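Local coordinates for protein PT26-6P (Thermococcus sp., PDB 2WB7) that is of unknown function but is encoded by a mobile genetic element of a euryarchaeon and joins two immunoglobulin-like domains to a helical domain, at residues I5-I10 against A481-M486; F64-V69 against V125-A130; T91-D96 against E164-V169. One frame throughout, in Å; residues are numbered along the deposited sequence.

Contact 1: residues I5-I10 against A481-M486; sequences INDDDI and AKKHEM
Asp7 meets Lys482 from the opposite direction, while Lys483 slides past it to reach OD1, and this pairing of one carboxylate with two successive lysines of a helix illustrates how charge can fasten an N-terminal loop to a distant domain. The CB of Asp7 points at helix 471-499 and has the ammonium of Lys483 as its neighbour. One atom further, CG lies 3.7 Å from CE of Met486, a selenomethionine whose methyl therefore borders the carboxylate. At the tip, NZ of Lys482 sits between the two oxygens, 2.7 Å from OD1 and 2.6 Å from OD2 of Asp7, on the syn side and about 20° out of the carboxylate plane. OD1 also receives NZ of Lys483 through its anti lone pair at 3.0 Å, while the same NZ reaches the syn lone pair of Asp9 OD2 at 2.9 Å. Lys482 gets there on an extended chain; Lys483 bends at chi2 (-61°) to bring its amine between the two aspartates. An alanine in place of Asp7 would probably leave Lys482 short of one of its acidic partners and Lys483 tied to Asp9 alone within this network. Beside the charges, Ile10 CD1 packs on Met486 SE at 4.2 Å. Lys241 adds a further salt bridge to Asp7, Asp393 of helix 393-404 pairs with Lys482, and helix 503-523 flanks the loop, with Leu519 touching Asp9 and Tyr516 touching Ile10.

Contact 2: residues F64-V69 against V125-A130; sequences FSAFPV and VTVMKA
Phe67 and Val69 pack against Met128 and Thr126 at the tight end of this antiparallel pair, where strands 66-75 and 120-129 are joined by four backbone hydrogen bonds. Phe67 and Met128 exchange two of these bonds, and Val69 and Thr126 the other two. Pro68, which has no N-H to give, falls at the non-hydrogen-bonded pair with Val127, so its missing N-H costs no bond to strand 120-129. Side chains tighten the same region: CG2 of Val69 lies 3.6 Å from CG of Met128, a selenomethionine, and CB of Val69 lies 3.9 Å from CG2 of Thr126. With chi1 at 51°, the ring of Phe67 folds back over the partner strand, setting CE1 3.9 Å from CB of Met128; the carbonyl O of Met128 stands 3.7 Å above the ring plane, displaced toward its rim. On the other side of the sheet, Ala66 CB meets Val127 CG1 at 4.0 Å.

Toward Phe64 the strands part and water takes over. One water links Ser65 O, at 3.1 Å, to Ala130 N; another donates to Phe64 O and is held only weakly by Lys129 NZ. The extended Lys129 chain runs alongside this water-bridged end, its CE near Phe64 O, and its charge is answered by Asp132, nearby in the chain. Regular backbone bonding and apolar packing thus define one end and water the other; both reach the second immunoglobulin-like domain, the regular part through Val127 O, which accepts from Arg365, the watery end through Lys129 and the carbonyl of Pro372.

Contact 3: residues T91-D96 against E164-V169; sequences TAYVID and EIRVIV
The Tyr93 ring and the Arg166 guanidinium stand steeply to each other, their planes 77° apart, across the strand pair 85-96 and 163-178. Over one ring face lies the carbonyl O of Arg166; on that same side, CG of Arg166 lies over the ring rim. Thr91 CG2 occupies an edge of the ring, in its plane. The guanidinium in turn has Ile95 over one face, CD1 to NH1 of Arg166 being 3.5 Å, and the hydroxyl of Tyr93 at its edge, near NH1 but without a hydrogen bond. Aliphatic atoms of Arg166 thus lie against the ring, though how closely is doubtful. Both side chains start with CG between the backbone N and the carbonyl carbon (chi1 54° in Tyr93, 81° in Arg166), which turns each toward the other strand. Glu213 of the adjoining strand 198-213 holds NH2 of Arg166 in a salt bridge.

Underneath, six backbone bonds unite Thr91 with Ile168, Tyr93 with Arg166 and Ile95 with Glu164. The bond from Ile95 N to Glu164 O, 2.7 Å long, is nearly straight, and the carboxylate of Glu164 turns off to Thr214. On the reverse face, Val94 CG2 meets Ile165 CG1 at 4.2 Å, and Ala92 CB meets Val167 CG2 at the same distance. These four apolar residues are buried, with Val167 resting on Ile55 of strand 52-62 and Ala92 on Ile71 of strand 66-75. One mixed face, mostly partly exposed, and one apolar face packed on a second sheet are consistent with the beta sandwich of an immunoglobulin-like (E-set) domain.

In the fold
Contacts 2 and 3 belong to a single immunoglobulin-like domain, one in each of its facing sheets, with centres about 12 Å apart. They touch through the interior: Val69 CG2 lies 3.6 Å from Ile165 CD1, Phe67 CE1 is 4.1 Å from the same methyl, and Met128 CB meets Val94 CG2. Their segments alternate along the chain, so the two pairings cross along the sequence. Contact 1 stands apart, on the opposite side of the chain's centre, about 49 Å from contact 2 and 59 Å from contact 3, centre to centre. Closing a loop that encloses both, it ties residues 5-10 to the helical domain.

Contact 1: residues I5-I10 against A481-M486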
loop_
_atom_site.group_PDB
_atom_site.type_symbol
_atom_site.label_atom_id
_atom_site.label_comp_id
_atom_site.label_asym_id
_atom_site.label_seq_id
_atom_site.Cartn_x
_atom_site.Cartn_y
_atom_site.Cartn_z
ATOM N N ILE A 5 -9.506 -20.608 -27.888
ATOM C CA ILE A 5 -10.867 -20.083 -27.765
ATOM C C ILE A 5 -11.155 -19.421 -26.414
ATOM O O ILE A 5 -11.794 -18.375 -26.362
ATOM C CB ILE A 5 -11.903 -21.186 -28.021
ATOM C CG1 ILE A 5 -11.731 -21.713 -29.441
ATOM C CG2 ILE A 5 -13.329 -20.676 -27.781
ATOM C CD1 ILE A 5 -12.743 -22.745 -29.805
ATOM N N ASN A 6 -10.667 -20.039 -25.339
ATOM C CA ASN A 6 -10.922 -19.597 -23.967
ATOM C C ASN A 6 -9.849 -18.710 -23.366
ATOM O O ASN A 6 -10.086 -18.017 -22.381
ATOM C CB ASN A 6 -11.084 -20.809 -23.062
ATOM C CG ASN A 6 -12.496 -21.322 -23.048
ATOM O OD1 ASN A 6 -13.118 -21.516 -24.102
ATOM N ND2 ASN A 6 -13.029 -21.536 -21.846
ATOM N N ASP A 7 -8.654 -18.767 -23.935
ATOM C CA ASP A 7 -7.532 -18.025 -23.399
ATOM C C ASP A 7 -7.190 -18.479 -21.980
ATOM O O ASP A 7 -6.859 -17.675 -21.125
ATOM C CB ASP A 7 -7.842 -16.539 -23.454
ATOM C CG ASP A 7 -8.394 -16.123 -24.802
ATOM O OD1 ASP A 7 -7.627 -16.104 -25.789
ATOM O OD2 ASP A 7 -9.601 -15.825 -24.882
ATOM N N ASP A 8 -7.251 -19.787 -21.748
ATOM C CA ASP A 8 -6.798 -20.377 -20.496
ATOM C C ASP A 8 -5.283 -20.296 -20.339
ATOM O O ASP A 8 -4.737 -20.724 -19.334
ATOM C CB ASP A 8 -7.236 -21.833 -20.410
ATOM C CG ASP A 8 -8.728 -21.977 -20.161
ATOM O OD1 ASP A 8 -9.217 -21.331 -19.204
ATOM O OD2 ASP A 8 -9.412 -22.733 -20.908
ATOM N N ASP A 9 -4.596 -19.759 -21.334
ATOM C CA ASP A 9 -3.151 -19.607 -21.220
ATOM C C ASP A 9 -2.787 -18.241 -20.660
ATOM O O ASP A 9 -1.628 -17.983 -20.345
ATOM C CB ASP A 9 -2.444 -19.857 -22.560
ATOM C CG ASP A 9 -2.944 -18.949 -23.689
ATOM O OD1 ASP A 9 -2.115 -18.558 -24.525
ATOM O OD2 ASP A 9 -4.154 -18.640 -23.773
ATOM N N ILE A 10 -3.777 -17.367 -20.534
ATOM C CA ILE A 10 -3.533 -16.045 -19.969
ATOM C C ILE A 10 -3.338 -16.161 -18.461
ATOM O O ILE A 10 -4.196 -16.675 -17.738
ATOM C CB ILE A 10 -4.676 -15.060 -20.279
ATOM C CG1 ILE A 10 -4.819 -14.897 -21.794
ATOM C CG2 ILE A 10 -4.429 -13.729 -19.587
ATOM C CD1 ILE A 10 -5.914 -13.964 -22.230
ATOM N N ALA A 481 -2.243 -14.430 -33.065
ATOM C CA ALA A 481 -3.021 -13.359 -33.650
ATOM C C ALA A 481 -4.045 -12.767 -32.660
ATOM O O ALA A 481 -4.264 -11.555 -32.615
ATOM C CB ALA A 481 -3.703 -13.847 -34.924
ATOM N N LYS A 482 -4.654 -13.624 -31.854
ATOM C CA LYS A 482 -5.632 -13.165 -30.878
ATOM C C LYS A 482 -5.029 -12.249 -29.797
ATOM O O LYS A 482 -5.558 -11.155 -29.507
ATOM C CB LYS A 482 -6.276 -14.366 -30.216
ATOM C CG LYS A 482 -7.642 -14.085 -29.660
ATOM C CD LYS A 482 -8.164 -15.310 -28.970
ATOM C CE LYS A 482 -9.526 -15.080 -28.368
ATOM N NZ LYS A 482 -9.785 -16.217 -27.427
ATOM N N LYS A 483 -3.923 -12.703 -29.205
ATOM C CA LYS A 483 -3.238 -11.940 -28.167
ATOM C C LYS A 483 -2.630 -10.662 -28.714
ATOM O O LYS A 483 -2.585 -9.649 -28.010
ATOM C CB LYS A 483 -2.140 -12.762 -27.515
ATOM C CG LYS A 483 -2.496 -14.196 -27.279
ATOM C CD LYS A 483 -3.664 -14.394 -26.357
ATOM C CE LYS A 483 -3.492 -15.730 -25.625
ATOM N NZ LYS A 483 -4.711 -16.580 -25.664
ATOM N N HIS A 484 -2.130 -10.709 -29.948
ATOM C CA HIS A 484 -1.653 -9.487 -30.594
ATOM C C HIS A 484 -2.790 -8.479 -30.701
ATOM O O HIS A 484 -2.584 -7.300 -30.435
ATOM C CB HIS A 484 -1.025 -9.738 -31.980
ATOM C CG HIS A 484 0.400 -10.207 -31.935
ATOM N ND1 HIS A 484 1.366 -9.594 -31.162
ATOM C CD2 HIS A 484 1.025 -11.225 -32.574
ATOM C CE1 HIS A 484 2.520 -10.219 -31.320
ATOM N NE2 HIS A 484 2.337 -11.220 -32.162
ATOM N N GLU A 485 -3.989 -8.920 -31.078
ATOM C CA GLU A 485 -5.103 -7.976 -31.148
ATOM C C GLU A 485 -5.437 -7.398 -29.772
ATOM O O GLU A 485 -5.794 -6.222 -29.651
ATOM C CB GLU A 485 -6.366 -8.574 -31.769
ATOM C CG GLU A 485 -7.338 -7.470 -32.152
ATOM C CD GLU A 485 -8.821 -7.880 -32.176
ATOM O OE1 GLU A 485 -9.118 -9.089 -32.082
ATOM O OE2 GLU A 485 -9.683 -6.962 -32.299
HETATM N N MSE A 486 -5.322 -8.237 -28.743
HETATM C CA MSE A 486 -5.573 -7.825 -27.367
HETATM C C MSE A 486 -4.555 -6.781 -26.913
HETATM O O MSE A 486 -4.910 -5.777 -26.273
HETATM C CB MSE A 486 -5.521 -9.042 -26.460
HETATM C CG MSE A 486 -6.724 -9.977 -26.600
HETATM SE SE MSE A 486 -6.320 -11.723 -25.803
HETATM C CE MSE A 486 -8.089 -12.509 -25.610
#

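Contact 2: residues F64-V69 against V125-A130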
loop_
_atom_site.group_PDB
_atom_site.type_symbol
_atom_site.label_atom_id
_atom_site.label_comp_id
_atom_site.label_asym_id
_atom_site.label_seq_id
_atom_site.Cartn_x
_atom_site.Cartn_y
_atom_site.Cartn_z
ATOM N N PHE A 64 3.359 7.338 6.519
ATOM C CA PHE A 64 2.960 8.177 7.632
ATOM C C PHE A 64 2.365 7.371 8.773
ATOM O O PHE A 64 1.357 7.773 9.348
ATOM C CB PHE A 64 1.943 9.222 7.173
ATOM C CG PHE A 64 2.473 10.175 6.139
ATOM C CD1 PHE A 64 3.215 11.274 6.518
ATOM C CD2 PHE A 64 2.218 9.981 4.786
ATOM C CE1 PHE A 64 3.700 12.154 5.578
ATOM C CE2 PHE A 64 2.712 10.853 3.843
ATOM C CZ PHE A 64 3.450 11.942 4.240
ATOM N N SER A 65 2.981 6.243 9.114
ATOM C CA SER A 65 2.456 5.414 10.201
ATOM C C SER A 65 2.908 5.870 11.587
ATOM O O SER A 65 3.900 6.574 11.755
ATOM C CB SER A 65 2.838 3.955 10.019
ATOM O OG SER A 65 2.919 3.631 8.657
ATOM N N ALA A 66 2.140 5.463 12.582
ATOM C CA ALA A 66 2.505 5.647 13.963
ATOM C C ALA A 66 3.351 4.429 14.317
ATOM O O ALA A 66 3.230 3.389 13.677
ATOM C CB ALA A 66 1.257 5.715 14.814
ATOM N N PHE A 67 4.223 4.540 15.307
ATOM C CA PHE A 67 5.139 3.436 15.572
ATOM C C PHE A 67 5.504 3.374 17.030
ATOM O O PHE A 67 5.522 4.397 17.707
ATOM C CB PHE A 67 6.398 3.584 14.722
ATOM C CG PHE A 67 7.031 4.930 14.828
ATOM C CD1 PHE A 67 7.956 5.202 15.821
ATOM C CD2 PHE A 67 6.695 5.933 13.946
ATOM C CE1 PHE A 67 8.542 6.458 15.920
ATOM C CE2 PHE A 67 7.271 7.187 14.036
ATOM C CZ PHE A 67 8.193 7.451 15.025
ATOM N N PRO A 68 5.811 2.169 17.520
ATOM C CA PRO A 68 6.124 2.054 18.927
ATOM C C PRO A 68 7.522 2.585 19.163
ATOM O O PRO A 68 8.426 2.337 18.365
ATOM C CB PRO A 68 6.076 0.538 19.179
ATOM C CG PRO A 68 6.182 -0.120 17.843
ATOM C CD PRO A 68 6.185 0.958 16.772
ATOM N N VAL A 69 7.691 3.328 20.245
ATOM C CA VAL A 69 9.003 3.785 20.645
ATOM C C VAL A 69 9.287 3.230 22.016
ATOM O O VAL A 69 8.465 3.362 22.925
ATOM C CB VAL A 69 9.090 5.319 20.721
ATOM C CG1 VAL A 69 10.411 5.743 21.366
ATOM C CG2 VAL A 69 8.946 5.925 19.346
ATOM N N VAL A 125 7.460 2.243 27.244
ATOM C CA VAL A 125 6.951 2.054 25.889
ATOM C C VAL A 125 5.901 3.091 25.527
ATOM O O VAL A 125 4.977 3.365 26.302
ATOM C CB VAL A 125 6.404 0.629 25.663
ATOM C CG1 VAL A 125 5.835 0.509 24.292
ATOM C CG2 VAL A 125 7.527 -0.388 25.836
ATOM N N THR A 126 6.063 3.681 24.348
ATOM C CA THR A 126 5.099 4.644 23.853
ATOM C C THR A 126 4.887 4.515 22.336
ATOM O O THR A 126 5.529 3.708 21.662
ATOM C CB THR A 126 5.487 6.089 24.253
ATOM O OG1 THR A 126 4.339 6.938 24.132
ATOM C CG2 THR A 126 6.590 6.617 23.371
ATOM N N VAL A 127 3.950 5.290 21.807
ATOM C CA VAL A 127 3.665 5.284 20.385
ATOM C C VAL A 127 3.901 6.680 19.872
ATOM O O VAL A 127 3.504 7.643 20.513
ATOM C CB VAL A 127 2.204 4.930 20.124
ATOM C CG1 VAL A 127 1.964 4.756 18.631
ATOM C CG2 VAL A 127 1.817 3.671 20.894
HETATM N N MSE A 128 4.551 6.798 18.724
HETATM C CA MSE A 128 4.821 8.119 18.150
HETATM C C MSE A 128 4.421 8.232 16.663
HETATM O O MSE A 128 3.968 7.267 16.035
HETATM C CB MSE A 128 6.294 8.498 18.341
HETATM C CG MSE A 128 6.711 8.667 19.814
HETATM SE SE MSE A 128 6.191 10.375 20.681
HETATM C CE MSE A 128 5.545 9.630 22.347
ATOM N N LYS A 129 4.597 9.423 16.106
ATOM C CA LYS A 129 4.266 9.661 14.713
ATOM C C LYS A 129 4.869 10.975 14.208
ATOM O O LYS A 129 4.803 12.008 14.886
ATOM C CB LYS A 129 2.751 9.672 14.554
ATOM C CG LYS A 129 2.282 9.782 13.118
ATOM C CD LYS A 129 0.788 10.082 13.030
ATOM C CE LYS A 129 0.388 10.299 11.577
ATOM N NZ LYS A 129 -0.927 10.964 11.450
ATOM N N ALA A 130 5.459 10.929 13.018
ATOM C CA ALA A 130 6.017 12.116 12.382
ATOM C C ALA A 130 4.941 13.134 11.979
ATOM O O ALA A 130 3.740 12.863 12.102
ATOM C CB ALA A 130 6.831 11.711 11.173
HETATM O O HOH W 1 -1.275 8.636 9.163
HETATM O O HOH W 2 5.619 8.863 10.598
#

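Contact 3: residues T91-D96 against E164-V169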
loop_
_atom_site.group_PDB
_atom_site.type_symbol
_atom_site.label_atom_id
_atom_site.label_comp_id
_atom_site.label_asym_id
_atom_site.label_seq_id
_atom_site.Cartn_x
_atom_site.Cartn_y
_atom_site.Cartn_z
ATOM N N THR A 91 9.612 12.608 29.966
ATOM C CA THR A 91 8.839 13.252 28.933
ATOM C C THR A 91 9.461 12.950 27.581
ATOM O O THR A 91 10.649 13.189 27.374
ATOM C CB THR A 91 8.812 14.774 29.158
ATOM O OG1 THR A 91 7.889 15.079 30.205
ATOM C CG2 THR A 91 8.411 15.513 27.895
ATOM N N ALA A 92 8.661 12.413 26.664
ATOM C CA ALA A 92 9.122 12.220 25.293
ATOM C C ALA A 92 8.163 12.826 24.257
ATOM O O ALA A 92 6.946 12.924 24.470
ATOM C CB ALA A 92 9.378 10.746 25.009
ATOM N N TYR A 93 8.733 13.238 23.134
ATOM C CA TYR A 93 7.958 13.828 22.061
ATOM C C TYR A 93 8.749 13.859 20.761
ATOM O O TYR A 93 9.966 13.617 20.742
ATOM C CB TYR A 93 7.498 15.238 22.434
ATOM C CG TYR A 93 8.621 16.159 22.846
ATOM C CD1 TYR A 93 8.852 16.449 24.187
ATOM C CD2 TYR A 93 9.451 16.737 21.896
ATOM C CE1 TYR A 93 9.883 17.289 24.565
ATOM C CE2 TYR A 93 10.477 17.573 22.261
ATOM C CZ TYR A 93 10.690 17.851 23.591
ATOM O OH TYR A 93 11.721 18.694 23.944
ATOM N N VAL A 94 8.031 14.143 19.677
ATOM C CA VAL A 94 8.616 14.256 18.353
ATOM C C VAL A 94 8.846 15.727 18.086
ATOM O O VAL A 94 8.024 16.565 18.457
ATOM C CB VAL A 94 7.681 13.677 17.275
ATOM C CG1 VAL A 94 8.043 14.208 15.899
ATOM C CG2 VAL A 94 7.717 12.156 17.298
ATOM N N ILE A 95 9.970 16.054 17.470
ATOM C CA ILE A 95 10.254 17.445 17.178
ATOM C C ILE A 95 10.622 17.620 15.711
ATOM O O ILE A 95 11.427 16.862 15.169
ATOM C CB ILE A 95 11.364 18.010 18.117
ATOM C CG1 ILE A 95 11.701 19.455 17.746
ATOM C CG2 ILE A 95 12.612 17.140 18.075
ATOM C CD1 ILE A 95 12.729 20.088 18.645
ATOM N N ASP A 96 10.011 18.601 15.059
ATOM C CA ASP A 96 10.324 18.849 13.651
ATOM C C ASP A 96 11.441 19.872 13.525
ATOM O O ASP A 96 11.915 20.416 14.519
ATOM C CB ASP A 96 9.091 19.312 12.867
ATOM C CG ASP A 96 8.586 20.669 13.319
ATOM O OD1 ASP A 96 7.399 20.958 13.054
ATOM O OD2 ASP A 96 9.358 21.437 13.948
ATOM N N GLU A 164 12.755 14.320 14.674
ATOM C CA GLU A 164 13.565 13.602 15.647
ATOM C C GLU A 164 12.771 13.391 16.923
ATOM O O GLU A 164 11.835 14.132 17.210
ATOM C CB GLU A 164 14.853 14.370 15.969
ATOM C CG GLU A 164 15.790 14.591 14.786
ATOM C CD GLU A 164 16.563 13.347 14.409
ATOM O OE1 GLU A 164 16.584 12.404 15.224
ATOM O OE2 GLU A 164 17.151 13.306 13.305
ATOM N N ILE A 165 13.148 12.374 17.685
ATOM C CA ILE A 165 12.572 12.161 19.001
ATOM C C ILE A 165 13.523 12.633 20.103
ATOM O O ILE A 165 14.732 12.412 20.046
ATOM C CB ILE A 165 12.229 10.682 19.239
ATOM C CG1 ILE A 165 11.310 10.171 18.135
ATOM C CG2 ILE A 165 11.562 10.498 20.596
ATOM C CD1 ILE A 165 10.985 8.703 18.267
ATOM N N ARG A 166 12.981 13.294 21.109
ATOM C CA ARG A 166 13.803 13.603 22.260
ATOM C C ARG A 166 13.123 13.272 23.592
ATOM O O ARG A 166 11.887 13.317 23.726
ATOM C CB ARG A 166 14.344 15.041 22.200
ATOM C CG ARG A 166 13.393 16.143 22.647
ATOM C CD ARG A 166 14.196 17.423 22.972
ATOM N NE ARG A 166 15.094 17.862 21.889
ATOM C CZ ARG A 166 15.097 19.090 21.360
ATOM N NH1 ARG A 166 14.250 20.013 21.803
ATOM N NH2 ARG A 166 15.946 19.403 20.388
ATOM N N VAL A 167 13.957 12.903 24.562
ATOM C CA VAL A 167 13.502 12.450 25.867
ATOM C C VAL A 167 14.110 13.299 26.979
ATOM O O VAL A 167 15.275 13.707 26.910
ATOM C CB VAL A 167 13.893 10.983 26.103
ATOM C CG1 VAL A 167 13.245 10.454 27.382
ATOM C CG2 VAL A 167 13.500 10.130 24.900
ATOM N N ILE A 168 13.322 13.565 28.010
ATOM C CA ILE A 168 13.808 14.346 29.133
ATOM C C ILE A 168 13.496 13.637 30.435
ATOM O O ILE A 168 12.338 13.358 30.742
ATOM C CB ILE A 168 13.221 15.760 29.129
ATOM C CG1 ILE A 168 13.671 16.485 27.858
ATOM C CG2 ILE A 168 13.648 16.523 30.380
ATOM C CD1 ILE A 168 13.294 17.967 27.799
ATOM N N VAL A 169 14.550 13.321 31.183
ATOM C CA VAL A 169 14.400 12.655 32.464
ATOM C C VAL A 169 14.753 13.616 33.592
ATOM O O VAL A 169 15.783 14.303 33.552
ATOM C CB VAL A 169 15.271 11.377 32.571
ATOM C CG1 VAL A 169 14.855 10.538 33.793
ATOM C CG2 VAL A 169 15.193 10.569 31.280
#